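Local coordinates for protein peptidase M28 (Shewanella amazonensis SB2B, PDB 3IIB) that probably acts as a zinc-dependent carboxypeptidase or dipeptidase of peptidase family M28, cutting peptides at a two-zinc centre, at residues Y338-R343 / A388-D393; L362-G367 / V420-Q425. All coordinates share one frame; numbering follows the deposited sequence.

Contact 1 (Y338-R343 / A388-D393); sequences YQIDWR and ASLRQD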
ATOM      1  N   TYR A 338     -13.397  -0.190  23.021  1.00  6.76           N
ATOM      2  CA  TYR A 338     -12.798   0.334  24.280  1.00  6.76           C
ATOM      3  C   TYR A 338     -13.767   1.115  25.184  1.00  6.10           C
ATOM      4  O   TYR A 338     -13.430   1.416  26.328  1.00  5.07           O
ATOM      5  CB  TYR A 338     -11.558   1.217  23.982  1.00  7.57           C
ATOM      6  CG  TYR A 338     -11.867   2.454  23.155  1.00  7.92           C
ATOM      7  CD1 TYR A 338     -12.238   3.650  23.755  1.00 11.36           C
ATOM      8  CD2 TYR A 338     -11.803   2.419  21.764  1.00  7.79           C
ATOM      9  CE1 TYR A 338     -12.540   4.786  22.974  1.00  8.82           C
ATOM     10  CE2 TYR A 338     -12.062   3.533  20.996  1.00  9.96           C
ATOM     11  CZ  TYR A 338     -12.460   4.705  21.596  1.00 10.20           C
ATOM     12  OH  TYR A 338     -12.743   5.806  20.782  1.00 15.91           O
ATOM     13  N   GLN A 339     -14.966   1.381  24.701  1.00  5.21           N
ATOM     14  CA  GLN A 339     -15.941   2.190  25.443  1.00  3.03           C
ATOM     15  C   GLN A 339     -17.316   1.985  24.807  1.00  5.88           C
ATOM     16  O   GLN A 339     -17.428   1.836  23.570  1.00  4.96           O
ATOM     17  CB  GLN A 339     -15.546   3.673  25.389  1.00  5.76           C
ATOM     18  CG  GLN A 339     -16.402   4.594  26.262  1.00  5.50           C
ATOM     19  CD  GLN A 339     -15.742   5.954  26.411  1.00 20.41           C
ATOM     20  OE1 GLN A 339     -14.548   6.015  26.682  1.00 19.01           O
ATOM     21  NE2 GLN A 339     -16.511   7.045  26.255  1.00 14.80           N
ATOM     22  N   ILE A 340     -18.358   1.977  25.646  1.00  5.54           N
ATOM     23  CA  ILE A 340     -19.722   2.081  25.136  1.00  5.13           C
ATOM     24  C   ILE A 340     -20.347   3.384  25.592  1.00  4.37           C
ATOM     25  O   ILE A 340     -20.468   3.652  26.777  1.00  6.45           O
ATOM     26  CB  ILE A 340     -20.606   0.877  25.521  1.00  5.31           C
ATOM     27  CG1 ILE A 340     -20.001  -0.411  24.985  1.00  7.94           C
ATOM     28  CG2 ILE A 340     -22.101   1.107  25.020  1.00  7.39           C
ATOM     29  CD1 ILE A 340     -20.673  -1.702  25.455  1.00  5.56           C
ATOM     30  N   ASP A 341     -20.697   4.220  24.614  1.00  3.60           N
ATOM     31  CA  ASP A 341     -21.463   5.419  24.854  1.00  4.19           C
ATOM     32  C   ASP A 341     -22.948   5.150  24.534  1.00  4.35           C
ATOM     33  O   ASP A 341     -23.274   4.299  23.682  1.00  6.29           O
ATOM     34  CB  ASP A 341     -20.927   6.576  24.009  1.00  5.00           C
ATOM     35  CG  ASP A 341     -19.549   7.009  24.396  1.00  6.76           C
ATOM     36  OD1 ASP A 341     -19.174   6.973  25.592  1.00  6.38           O
ATOM     37  OD2 ASP A 341     -18.798   7.434  23.480  1.00 10.21           O
ATOM     38  N   TRP A 342     -23.821   5.915  25.205  1.00  4.59           N
ATOM     39  CA  TRP A 342     -25.269   5.691  25.159  1.00  4.60           C
ATOM     40  C   TRP A 342     -26.019   6.886  24.657  1.00  5.17           C
ATOM     41  O   TRP A 342     -25.545   8.018  24.717  1.00  4.28           O
ATOM     42  CB  TRP A 342     -25.810   5.327  26.556  1.00  5.45           C
ATOM     43  CG  TRP A 342     -25.139   4.142  27.152  1.00  5.18           C
ATOM     44  CD1 TRP A 342     -24.030   4.143  27.967  1.00  4.41           C
ATOM     45  CD2 TRP A 342     -25.469   2.769  26.930  1.00  2.00           C
ATOM     46  NE1 TRP A 342     -23.694   2.856  28.301  1.00  4.79           N
ATOM     47  CE2 TRP A 342     -24.556   1.998  27.658  1.00  3.61           C
ATOM     48  CE3 TRP A 342     -26.462   2.113  26.211  1.00  3.99           C
ATOM     49  CZ2 TRP A 342     -24.610   0.627  27.680  1.00  2.66           C
ATOM     50  CZ3 TRP A 342     -26.519   0.746  26.255  1.00  4.32           C
ATOM     51  CH2 TRP A 342     -25.614   0.018  26.961  1.00  2.98           C
ATOM     52  N   ARG A 343     -27.237   6.613  24.204  1.00  4.54           N
ATOM     53  CA  ARG A 343     -28.248   7.644  24.002  1.00  4.93           C
ATOM     54  C   ARG A 343     -29.534   7.064  24.532  1.00  4.96           C
ATOM     55  O   ARG A 343     -30.304   6.441  23.795  1.00  2.94           O
ATOM     56  CB  ARG A 343     -28.339   7.986  22.526  1.00  3.42           C
ATOM     57  CG  ARG A 343     -29.159   9.194  22.241  1.00  7.55           C
ATOM     58  CD  ARG A 343     -28.512  10.524  22.554  1.00 10.66           C
ATOM     59  NE  ARG A 343     -29.379  11.565  21.986  1.00 16.45           N
ATOM     60  CZ  ARG A 343     -30.292  12.273  22.662  1.00 22.18           C
ATOM     61  NH1 ARG A 343     -30.455  12.126  23.975  1.00 13.36           N
ATOM     62  NH2 ARG A 343     -31.070  13.158  22.018  1.00 28.65           N
ATOM     63  N   ALA A 388     -26.814   2.978  21.119  1.00  4.38           N
ATOM     64  CA  ALA A 388     -25.485   2.945  21.710  1.00  4.28           C
ATOM     65  C   ALA A 388     -24.439   3.061  20.606  1.00  5.62           C
ATOM     66  O   ALA A 388     -24.687   2.677  19.444  1.00  5.38           O
ATOM     67  CB  ALA A 388     -25.279   1.643  22.524  1.00  3.77           C
ATOM     68  N   SER A 389     -23.286   3.623  20.966  1.00  5.31           N
ATOM     69  CA  SER A 389     -22.102   3.642  20.107  1.00  6.00           C
ATOM     70  C   SER A 389     -21.046   2.832  20.841  1.00  4.06           C
ATOM     71  O   SER A 389     -20.537   3.234  21.907  1.00  3.76           O
ATOM     72  CB  SER A 389     -21.603   5.057  19.879  1.00  8.24           C
ATOM     73  OG  SER A 389     -22.449   5.781  18.993  1.00  8.29           O
ATOM     74  N   LEU A 390     -20.723   1.690  20.258  1.00  5.01           N
ATOM     75  CA  LEU A 390     -19.742   0.787  20.805  1.00  5.90           C
ATOM     76  C   LEU A 390     -18.436   1.177  20.100  1.00  7.04           C
ATOM     77  O   LEU A 390     -18.197   0.854  18.920  1.00  5.76           O
ATOM     78  CB  LEU A 390     -20.167  -0.665  20.547  1.00  3.91           C
ATOM     79  CG  LEU A 390     -21.397  -1.108  21.369  1.00  6.72           C
ATOM     80  CD1 LEU A 390     -22.684  -0.824  20.568  1.00  8.57           C
ATOM     81  CD2 LEU A 390     -21.354  -2.573  21.720  1.00  6.97           C
ATOM     82  N   ARG A 391     -17.611   1.906  20.834  1.00  5.81           N
ATOM     83  CA  ARG A 391     -16.512   2.660  20.224  1.00  6.68           C
ATOM     84  C   ARG A 391     -15.362   1.718  19.901  1.00  6.03           C
ATOM     85  O   ARG A 391     -14.788   1.136  20.802  1.00  5.16           O
ATOM     86  CB  ARG A 391     -16.026   3.710  21.198  1.00  5.72           C
ATOM     87  CG  ARG A 391     -17.085   4.750  21.608  1.00  7.39           C
ATOM     88  CD  ARG A 391     -17.531   5.610  20.442  1.00 10.38           C
ATOM     89  NE  ARG A 391     -18.448   6.674  20.867  1.00 10.17           N
ATOM     90  CZ  ARG A 391     -19.089   7.503  20.044  1.00 11.96           C
ATOM     91  NH1 ARG A 391     -18.948   7.398  18.715  1.00 15.27           N
ATOM     92  NH2 ARG A 391     -19.893   8.441  20.551  1.00 10.40           N
ATOM     93  N   GLN A 392     -14.999   1.625  18.614  1.00  4.21           N
ATOM     94  CA  GLN A 392     -13.868   0.824  18.165  1.00  7.00           C
ATOM     95  C   GLN A 392     -12.620   1.662  18.046  1.00  6.23           C
ATOM     96  O   GLN A 392     -12.712   2.828  17.685  1.00  8.27           O
ATOM     97  CB  GLN A 392     -14.148   0.248  16.788  1.00  6.19           C
ATOM     98  CG  GLN A 392     -15.278  -0.774  16.753  1.00  5.62           C
ATOM     99  CD  GLN A 392     -15.473  -1.330  15.394  1.00  7.38           C
ATOM    100  OE1 GLN A 392     -16.215  -0.762  14.546  1.00  7.48           O
ATOM    101  NE2 GLN A 392     -14.790  -2.428  15.128  1.00  6.47           N
ATOM    102  N   ASP A 393     -11.474   1.033  18.301  1.00  6.59           N
ATOM    103  CA  ASP A 393     -10.162   1.637  18.032  1.00  6.25           C
ATOM    104  C   ASP A 393      -9.928   1.664  16.519  1.00  6.83           C
ATOM    105  O   ASP A 393      -9.711   0.623  15.881  1.00  9.24           O
ATOM    106  CB  ASP A 393      -9.039   0.887  18.739  1.00  9.93           C
ATOM    107  CG  ASP A 393      -7.671   1.563  18.577  1.00 12.43           C
ATOM    108  OD1 ASP A 393      -7.386   2.209  17.549  1.00 11.48           O
ATOM    109  OD2 ASP A 393      -6.868   1.446  19.518  1.00 12.01           O
TER
HETATM  110  O   HOH W   1     -14.096   5.153  18.277  1.00  9.97           O
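Asp341 OD2 takes two N-H groups of Arg391: a short, straight bond from NE (2.7 Å) and a weak one from NH2 (3.3 Å). NE meets OD2 on its anti side, and the carboxylate and guanidinium planes stand 70° apart, so this salt bridge rests on one oxygen instead of a flat two-by-two pairing. The other oxygen, Asp341 OD1, receives Gln339 NE2 at 2.7 Å on its syn side and also the backbone N of Asn368; the carboxylate is thus tied through both oxygens. Ser389 CB lies over the centre of one guanidinium face, and the bend of the arginine chain about CB-CG (chi2 -65°) brings NE back along the strand to the aspartate. Arg391 CB meanwhile sits over one face of the Tyr338 ring, toward its rim, in a CH-pi contact 4.0 Å from the centroid. A lysine at Arg391 lacks the NE-H, and Asp341 OD2 would probably be left without its short, straight bond. A water links Tyr338 OH with Gln392 O.

The pairing joins the middle strand, 337-343, of a small three-stranded mixed sheet to its outermost strand 387-392. Asp341 and Ser389 form an antiparallel hydrogen-bonded pair, Ile340 and Leu390 a non-hydrogen-bonded one. Ile340, Trp342, Ala388 and Leu390 make an apolar face: Ile340 CD1 touches Leu390 CD2 at 3.9 Å, and helix 413-432 packs there through Phe426 and Tyr423. The face of Gln339, Asp341, Ser389 and Arg391 is instead held by a salt bridge and an amide-to-carboxylate hydrogen bond.

Contact 2 (L362-G367 / V420-Q425); sequences LGVAAG and VAVYAQ
Leu362 reaches helix 413-432 with a single methyl, CD1, which touches three side chains of the helix. Leu362 CD1 lies 4.0 Å from Ala421 CB and also meets Val422 CG2. It comes still nearer to the amide end of Gln425: Leu362 CD1 is 3.4 Å from Gln425 OE1. Leucine and glutamine approach from opposite directions, and the extended outer part of the glutamine carries its amide up to the methyl. The meeting is a van der Waals one; the polar partner of Gln425 lies outside this pair, NE2 donating to the carbonyl of Ala10. Leu362 has CG beside its own backbone N (chi1 -60°), and the next torsion is extended, which carries CD1 forward to the helix.

Val422, with the largest buried area on the helix side, serves both residues of the incoming loop. Val422 CG2 touches Leu362 CD1 and, likewise at 3.8 Å, Val364 CG2, so one methyl fills the angle between the two. The valines cross obliquely, and CG1 of Val422 adds a looser approach to the same Val364 methyl. Between Leu362 and Val364 the chain turns at Gly363, whose phi of 98° would push a CB against the preceding carbonyl O; a glycine suits this bend. No hydrogen bond joins the two segments directly.

The loop nevertheless has a polar tie to the same helix, from Leu362 O to the side-chain amide of Gln418. Helix 3-19 flanks the site, Gln18 touching Leu362, Ala17 Ala421 and Ala14 Gln425. On another side, Ile337 of strand 337-343 packs on both Val364 and Val422, placing the contact between a three-stranded sheet and two helices.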
ATOM      1  N   LEU A 362     -13.088  -7.261  28.949  1.00  8.06           N
ATOM      2  CA  LEU A 362     -12.748  -7.305  27.528  1.00  8.70           C
ATOM      3  C   LEU A 362     -12.130  -5.993  27.097  1.00  5.31           C
ATOM      4  O   LEU A 362     -11.787  -5.807  25.923  1.00  8.93           O
ATOM      5  CB  LEU A 362     -13.988  -7.578  26.712  1.00  8.94           C
ATOM      6  CG  LEU A 362     -14.730  -8.877  26.989  1.00 13.84           C
ATOM      7  CD1 LEU A 362     -16.132  -8.906  26.303  1.00 12.38           C
ATOM      8  CD2 LEU A 362     -13.856 -10.064  26.528  1.00 18.30           C
ATOM      9  N   GLY A 363     -12.013  -5.076  28.057  1.00  8.94           N
ATOM     10  CA  GLY A 363     -11.397  -3.779  27.833  1.00  9.76           C
ATOM     11  C   GLY A 363     -12.371  -2.642  27.567  1.00  8.45           C
ATOM     12  O   GLY A 363     -11.964  -1.601  27.066  1.00  8.68           O
ATOM     13  N   VAL A 364     -13.650  -2.824  27.891  1.00  5.44           N
ATOM     14  CA  VAL A 364     -14.687  -1.848  27.552  1.00  4.85           C
ATOM     15  C   VAL A 364     -15.079  -0.989  28.751  1.00  7.15           C
ATOM     16  O   VAL A 364     -15.584  -1.514  29.767  1.00  6.29           O
ATOM     17  CB  VAL A 364     -15.961  -2.541  26.960  1.00  7.52           C
ATOM     18  CG1 VAL A 364     -17.033  -1.464  26.588  1.00  6.03           C
ATOM     19  CG2 VAL A 364     -15.580  -3.397  25.766  1.00  5.99           C
ATOM     20  N   ALA A 365     -14.836   0.323  28.615  1.00  5.20           N
ATOM     21  CA  ALA A 365     -15.050   1.313  29.687  1.00  7.51           C
ATOM     22  C   ALA A 365     -16.458   1.875  29.624  1.00  5.54           C
ATOM     23  O   ALA A 365     -17.112   1.838  28.575  1.00  6.45           O
ATOM     24  CB  ALA A 365     -13.995   2.496  29.582  1.00  8.15           C
ATOM     25  N   ALA A 366     -16.911   2.374  30.763  1.00  5.70           N
ATOM     26  CA  ALA A 366     -18.149   3.146  30.869  1.00  4.16           C
ATOM     27  C   ALA A 366     -18.066   4.398  29.999  1.00  5.78           C
ATOM     28  O   ALA A 366     -17.006   5.038  29.874  1.00  7.75           O
ATOM     29  CB  ALA A 366     -18.453   3.504  32.327  1.00  6.69           C
ATOM     30  N   GLY A 367     -19.193   4.749  29.417  1.00  5.09           N
ATOM     31  CA  GLY A 367     -19.286   5.914  28.563  1.00  5.15           C
ATOM     32  C   GLY A 367     -20.350   6.916  28.902  1.00  6.34           C
ATOM     33  O   GLY A 367     -21.039   6.845  29.935  1.00  7.39           O
ATOM     34  N   VAL A 420     -16.996  -9.350  18.364  1.00  3.15           N
ATOM     35  CA  VAL A 420     -18.057 -10.349  18.379  1.00  2.00           C
ATOM     36  C   VAL A 420     -18.503 -10.593  19.845  1.00  7.08           C
ATOM     37  O   VAL A 420     -19.709 -10.609  20.151  1.00  4.81           O
ATOM     38  CB  VAL A 420     -17.614 -11.671  17.732  1.00  3.43           C
ATOM     39  CG1 VAL A 420     -18.691 -12.697  17.921  1.00  3.03           C
ATOM     40  CG2 VAL A 420     -17.329 -11.454  16.273  1.00  2.75           C
ATOM     41  N   ALA A 421     -17.510 -10.686  20.729  1.00  6.35           N
ATOM     42  CA  ALA A 421     -17.755 -10.927  22.166  1.00  2.00           C
ATOM     43  C   ALA A 421     -18.556  -9.797  22.752  1.00  5.24           C
ATOM     44  O   ALA A 421     -19.556 -10.038  23.423  1.00  4.70           O
ATOM     45  CB  ALA A 421     -16.437 -11.086  22.963  1.00  3.05           C
ATOM     46  N   VAL A 422     -18.147  -8.552  22.484  1.00  4.03           N
ATOM     47  CA  VAL A 422     -18.820  -7.382  23.080  1.00  3.67           C
ATOM     48  C   VAL A 422     -20.236  -7.184  22.498  1.00  4.57           C
ATOM     49  O   VAL A 422     -21.172  -6.864  23.239  1.00  4.69           O
ATOM     50  CB  VAL A 422     -18.005  -6.113  22.880  1.00  2.70           C
ATOM     51  CG1 VAL A 422     -18.765  -4.943  23.511  1.00  2.84           C
ATOM     52  CG2 VAL A 422     -16.639  -6.274  23.560  1.00  5.34           C
ATOM     53  N   TYR A 423     -20.422  -7.392  21.185  1.00  5.04           N
ATOM     54  CA  TYR A 423     -21.765  -7.278  20.612  1.00  5.47           C
ATOM     55  C   TYR A 423     -22.683  -8.370  21.131  1.00  3.77           C
ATOM     56  O   TYR A 423     -23.871  -8.134  21.333  1.00  4.81           O
ATOM     57  CB  TYR A 423     -21.780  -7.257  19.076  1.00  5.86           C
ATOM     58  CG  TYR A 423     -21.763  -5.841  18.544  1.00  5.30           C
ATOM     59  CD1 TYR A 423     -20.576  -5.125  18.421  1.00  5.42           C
ATOM     60  CD2 TYR A 423     -22.945  -5.185  18.213  1.00  3.69           C
ATOM     61  CE1 TYR A 423     -20.570  -3.832  17.937  1.00  4.27           C
ATOM     62  CE2 TYR A 423     -22.951  -3.888  17.748  1.00  8.04           C
ATOM     63  CZ  TYR A 423     -21.777  -3.197  17.634  1.00  7.56           C
ATOM     64  OH  TYR A 423     -21.802  -1.888  17.162  1.00  8.44           O
ATOM     65  N   ALA A 424     -22.136  -9.566  21.339  1.00  4.90           N
ATOM     66  CA  ALA A 424     -22.936 -10.661  21.870  1.00  5.79           C
ATOM     67  C   ALA A 424     -23.412 -10.307  23.284  1.00  6.04           C
ATOM     68  O   ALA A 424     -24.595 -10.504  23.619  1.00  7.23           O
ATOM     69  CB  ALA A 424     -22.177 -11.963  21.826  1.00  4.58           C
ATOM     70  N   GLN A 425     -22.514  -9.777  24.109  1.00  4.48           N
ATOM     71  CA  GLN A 425     -22.872  -9.316  25.434  1.00  3.13           C
ATOM     72  C   GLN A 425     -23.928  -8.198  25.343  1.00  3.74           C
ATOM     73  O   GLN A 425     -24.933  -8.203  26.056  1.00  4.37           O
ATOM     74  CB  GLN A 425     -21.660  -8.784  26.210  1.00  4.05           C
ATOM     75  CG  GLN A 425     -20.629  -9.859  26.530  1.00  3.75           C
ATOM     76  CD  GLN A 425     -19.559  -9.432  27.504  1.00  7.49           C
ATOM     77  OE1 GLN A 425     -19.233  -8.256  27.578  1.00  8.11           O
ATOM     78  NE2 GLN A 425     -19.033 -10.385  28.281  1.00  3.40           N
TER

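Overall arrangement
Contacts 1 and 2 lie with their centres about 9 Å apart and meet at the small mixed sheet in which strand 337-343 runs between 365-366 and 387-392. Along the chain the segments alternate: 338-343, 362-367, 388-393, then 420-425. The middle strand, 337-343, pairs with 387-392 on one side, while on the other Tyr338 O and Ile340 N probably hydrogen-bond to Ala365 N and O. Ile340 also packs on Val364, linking the two apolar regions; helix 413-432 packs on the apolar face of contact 1 and supplies one side of contact 2. Contact 2 is away from the metal site, whereas in contact 1 the side chain of Gln392 lies about 9 Å from a zinc ion, which places the end of strand 387-392 near the two-metal centre.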